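Probable E3 ubiquitin-protein ligase HERC1 (Homo sapiens, PDB 4QT6) probably acts as a giant E3 ubiquitin ligase of the HECT class, its SPRY domain, crystallised here, being of a kind that commonly mediates protein recognition. Local coordinates at residues D102-V107 / F117-E122. Residues are numbered along the deposited sequence; the frame is centred on the assembly and turned at random.
Sequences DFITCV and FGKNGE. With ARF (formamide), chain E; ARF (formamide), chain C.
Thr105 and Gly118 form the hydrogen-bonded pair of two antiparallel strands, 103-107 and 117-119, whose axes run 159° apart. Thr105 N donates to Gly118 O at 2.8 Å, and Gly118 N donates back to Thr105 O. Ile104 with Lys119 and Cys106 with Phe117 are the flanking non-hydrogen-bonded pairs. The chain leaves the second strand through a type I' turn from Lys119 to Glu122, but Asn120 N still reaches Phe103 O.

Past that bond the Asn120 side chain takes over the pairing. With CG beside its own backbone N (chi1 -68°), the amide turns back to the first strand: Asn120 OD1 accepts from Phe103 N at 2.9 Å, nearly straight, while Asn120 ND2 donates to Asp102 OD1, also at 2.9 Å. Asp102 OD1 lies near the amide plane but is itself met from above, 56° out of the carboxylate plane. Two bonds thus fix the amide's rotation. The other oxygen, Asp102 OD2, accepts from Thr99 N and from a water that also accepts from Lys119 NZ. The extended Lys119 chain slants across the carboxylate, Lys119 CE 3.6 Å from Asp102 OD2, and its ammonium bonds to Ser97 O. Replacing Asp102 with alanine would probably cost the Asn120 amide one of its two bonds, and deprive Thr99 N and the bridging water of this acceptor and Lys119 of a nearby counter-charge.

On the face shared by Ile104, Cys106 and Phe117, Cys106 SG lies in the plane of the Phe117 ring, at its edge, 3.7 Å from Phe117 CE1; Ile104 CG2 touches Phe117 CD1 obliquely. Tyr78 stacks on this ring, and a formamide bonds weakly to Phe117 O. That face is apolar packing in the SPRY beta-sandwich, whereas at the hairpin's open end polar side chains extend the pairing, and the nearby ammonium would be expected to favour a charged Asp102.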
ATOM      1  N   ASP A 102       5.386  -9.955   7.795  1.00 22.04           N
ATOM      2  CA  ASP A 102       4.262 -10.432   6.986  1.00 21.14           C
ATOM      3  C   ASP A 102       4.379  -9.990   5.518  1.00 20.80           C
ATOM      4  O   ASP A 102       4.985  -8.937   5.188  1.00 20.70           O
ATOM      5  CB  ASP A 102       2.924  -9.916   7.531  1.00 23.05           C
ATOM      6  CG  ASP A 102       2.565 -10.505   8.889  1.00 23.19           C
ATOM      7  OD1 ASP A 102       2.917 -11.677   9.120  1.00 25.97           O
ATOM      8  OD2 ASP A 102       1.903  -9.798   9.694  1.00 24.65           O
ATOM      9  N   PHE A 103       3.812 -10.827   4.663  1.00 20.33           N
ATOM     10  CA  PHE A 103       3.568 -10.533   3.243  1.00 21.13           C
ATOM     11  C   PHE A 103       2.114 -10.219   3.011  1.00 22.41           C
ATOM     12  O   PHE A 103       1.243 -10.941   3.518  1.00 23.52           O
ATOM     13  CB  PHE A 103       3.854 -11.743   2.361  1.00 21.14           C
ATOM     14  CG  PHE A 103       5.300 -12.071   2.199  1.00 22.23           C
ATOM     15  CD1 PHE A 103       5.920 -12.946   3.074  1.00 23.51           C
ATOM     16  CD2 PHE A 103       6.026 -11.567   1.132  1.00 21.76           C
ATOM     17  CE1 PHE A 103       7.259 -13.276   2.909  1.00 23.19           C
ATOM     18  CE2 PHE A 103       7.345 -11.896   0.953  1.00 23.05           C
ATOM     19  CZ  PHE A 103       7.967 -12.754   1.844  1.00 22.62           C
ATOM     20  N   ILE A 104       1.841  -9.173   2.221  1.00 18.81           N
ATOM     21  CA  ILE A 104       0.477  -8.870   1.767  1.00 19.50           C
ATOM     22  C   ILE A 104       0.485  -9.012   0.251  1.00 19.41           C
ATOM     23  O   ILE A 104       1.147  -8.277  -0.441  1.00 19.03           O
ATOM     24  CB  ILE A 104      -0.007  -7.459   2.198  1.00 19.11           C
ATOM     25  CG1 ILE A 104      -0.020  -7.326   3.727  1.00 20.79           C
ATOM     26  CG2 ILE A 104      -1.372  -7.141   1.583  1.00 19.14           C
ATOM     27  CD1 ILE A 104      -0.938  -8.319   4.417  1.00 21.23           C
ATOM     28  N   THR A 105      -0.266  -9.979  -0.249  1.00 19.50           N
ATOM     29  CA  THR A 105      -0.507 -10.100  -1.677  1.00 20.29           C
ATOM     30  C   THR A 105      -1.564  -9.093  -2.075  1.00 20.33           C
ATOM     31  O   THR A 105      -2.612  -8.986  -1.422  1.00 19.76           O
ATOM     32  CB  THR A 105      -1.008 -11.510  -2.034  1.00 20.97           C
ATOM     33  OG1 THR A 105      -0.041 -12.491  -1.609  1.00 22.41           O
ATOM     34  CG2 THR A 105      -1.274 -11.644  -3.518  1.00 21.95           C
ATOM     35  N   CYS A 106      -1.308  -8.374  -3.163  1.00 19.04           N
ATOM     36  CA  CYS A 106      -2.230  -7.387  -3.684  1.00 19.91           C
ATOM     37  C   CYS A 106      -2.600  -7.829  -5.081  1.00 20.13           C
ATOM     38  O   CYS A 106      -1.731  -8.190  -5.876  1.00 18.43           O
ATOM     39  CB  CYS A 106      -1.564  -6.008  -3.745  1.00 19.86           C
ATOM     40  SG  CYS A 106      -0.816  -5.488  -2.171  1.00 23.26           S
ATOM     41  N   VAL A 107      -3.898  -7.817  -5.383  1.00 20.43           N
ATOM     42  CA  VAL A 107      -4.390  -8.110  -6.706  1.00 20.98           C
ATOM     43  C   VAL A 107      -5.173  -6.914  -7.213  1.00 20.53           C
ATOM     44  O   VAL A 107      -6.200  -6.564  -6.628  1.00 21.93           O
ATOM     45  CB  VAL A 107      -5.309  -9.349  -6.729  1.00 22.04           C
ATOM     46  CG1 VAL A 107      -5.704  -9.666  -8.158  1.00 21.84           C
ATOM     47  CG2 VAL A 107      -4.597 -10.545  -6.127  1.00 22.61           C
ATOM     48  N   PHE A 117      -6.773  -8.365  -1.294  1.00 20.69           N
ATOM     49  CA  PHE A 117      -5.577  -8.522  -0.470  1.00 21.34           C
ATOM     50  C   PHE A 117      -5.571  -9.865   0.254  1.00 24.47           C
ATOM     51  O   PHE A 117      -6.575 -10.249   0.859  1.00 23.38           O
ATOM     52  CB  PHE A 117      -5.513  -7.445   0.621  1.00 20.64           C
ATOM     53  CG  PHE A 117      -5.365  -6.037   0.110  1.00 19.44           C
ATOM     54  CD1 PHE A 117      -4.209  -5.616  -0.537  1.00 19.34           C
ATOM     55  CD2 PHE A 117      -6.375  -5.106   0.318  1.00 19.63           C
ATOM     56  CE1 PHE A 117      -4.092  -4.304  -0.996  1.00 19.03           C
ATOM     57  CE2 PHE A 117      -6.257  -3.813  -0.120  1.00 19.64           C
ATOM     58  CZ  PHE A 117      -5.100  -3.399  -0.777  1.00 19.31           C
ATOM     59  N   GLY A 118      -4.436 -10.550   0.227  1.00 22.91           N
ATOM     60  CA  GLY A 118      -4.238 -11.765   0.986  1.00 24.32           C
ATOM     61  C   GLY A 118      -3.062 -11.587   1.909  1.00 25.48           C
ATOM     62  O   GLY A 118      -2.118 -10.869   1.587  1.00 25.55           O
ATOM     63  N   LYS A 119      -3.140 -12.200   3.085  1.00 25.38           N
ATOM     64  CA  LYS A 119      -2.044 -12.143   4.055  1.00 25.32           C
ATOM     65  C   LYS A 119      -1.306 -13.466   4.113  1.00 28.58           C
ATOM     66  O   LYS A 119      -1.928 -14.526   4.224  1.00 27.47           O
ATOM     67  CB  LYS A 119      -2.580 -11.776   5.447  1.00 26.68           C
ATOM     68  CG  LYS A 119      -1.535 -11.817   6.536  1.00 26.31           C
ATOM     69  CD  LYS A 119      -2.135 -11.439   7.874  1.00 27.03           C
ATOM     70  CE  LYS A 119      -1.118 -11.546   8.996  1.00 28.76           C
ATOM     71  NZ  LYS A 119      -1.776 -11.371  10.325  1.00 32.01           N
ATOM     72  N   ASN A 120       0.020 -13.396   4.028  1.00 27.70           N
ATOM     73  CA  ASN A 120       0.900 -14.569   4.093  1.00 29.90           C
ATOM     74  C   ASN A 120       0.428 -15.754   3.272  1.00 32.67           C
ATOM     75  O   ASN A 120       0.362 -16.893   3.763  1.00 35.10           O
ATOM     76  CB  ASN A 120       1.149 -14.965   5.555  1.00 29.74           C
ATOM     77  CG  ASN A 120       1.979 -13.943   6.291  1.00 29.25           C
ATOM     78  OD1 ASN A 120       2.874 -13.329   5.714  1.00 29.81           O
ATOM     79  ND2 ASN A 120       1.692 -13.746   7.565  1.00 28.05           N
ATOM     80  N   GLY A 121       0.092 -15.494   2.017  1.00 31.07           N
ATOM     81  CA  GLY A 121      -0.224 -16.577   1.102  1.00 36.44           C
ATOM     82  C   GLY A 121      -1.634 -17.158   1.207  1.00 37.21           C
ATOM     83  O   GLY A 121      -2.010 -17.971   0.364  1.00 40.70           O
ATOM     84  N   GLU A 122      -2.417 -16.768   2.220  1.00 36.72           N
ATOM     85  CA  GLU A 122      -3.859 -17.073   2.228  1.00 36.40           C
ATOM     86  C   GLU A 122      -4.469 -16.471   0.958  1.00 35.87           C
ATOM     87  O   GLU A 122      -3.951 -15.492   0.441  1.00 33.41           O
ATOM     88  CB  GLU A 122      -4.531 -16.487   3.469  1.00 35.99           C
TER
HETATM   89  N   ARF E2204      10.208 -15.271   4.122  1.00 32.45           N
HETATM   90  C   ARF E2204      10.822 -14.107   3.872  1.00 31.07           C
HETATM   91  O   ARF E2204      11.239 -13.912   2.755  1.00 26.42           O
HETATM   92  N   ARF C2202      -6.124  -9.848   4.126  0.50 24.39           N
HETATM   93  C   ARF C2202      -6.989 -10.789   4.524  0.50 25.80           C
HETATM   94  O   ARF C2202      -7.416 -10.770   5.672  0.50 25.66           O
HETATM   95  O   HOH W   1       0.544 -10.648  11.849  1.00 28.63           O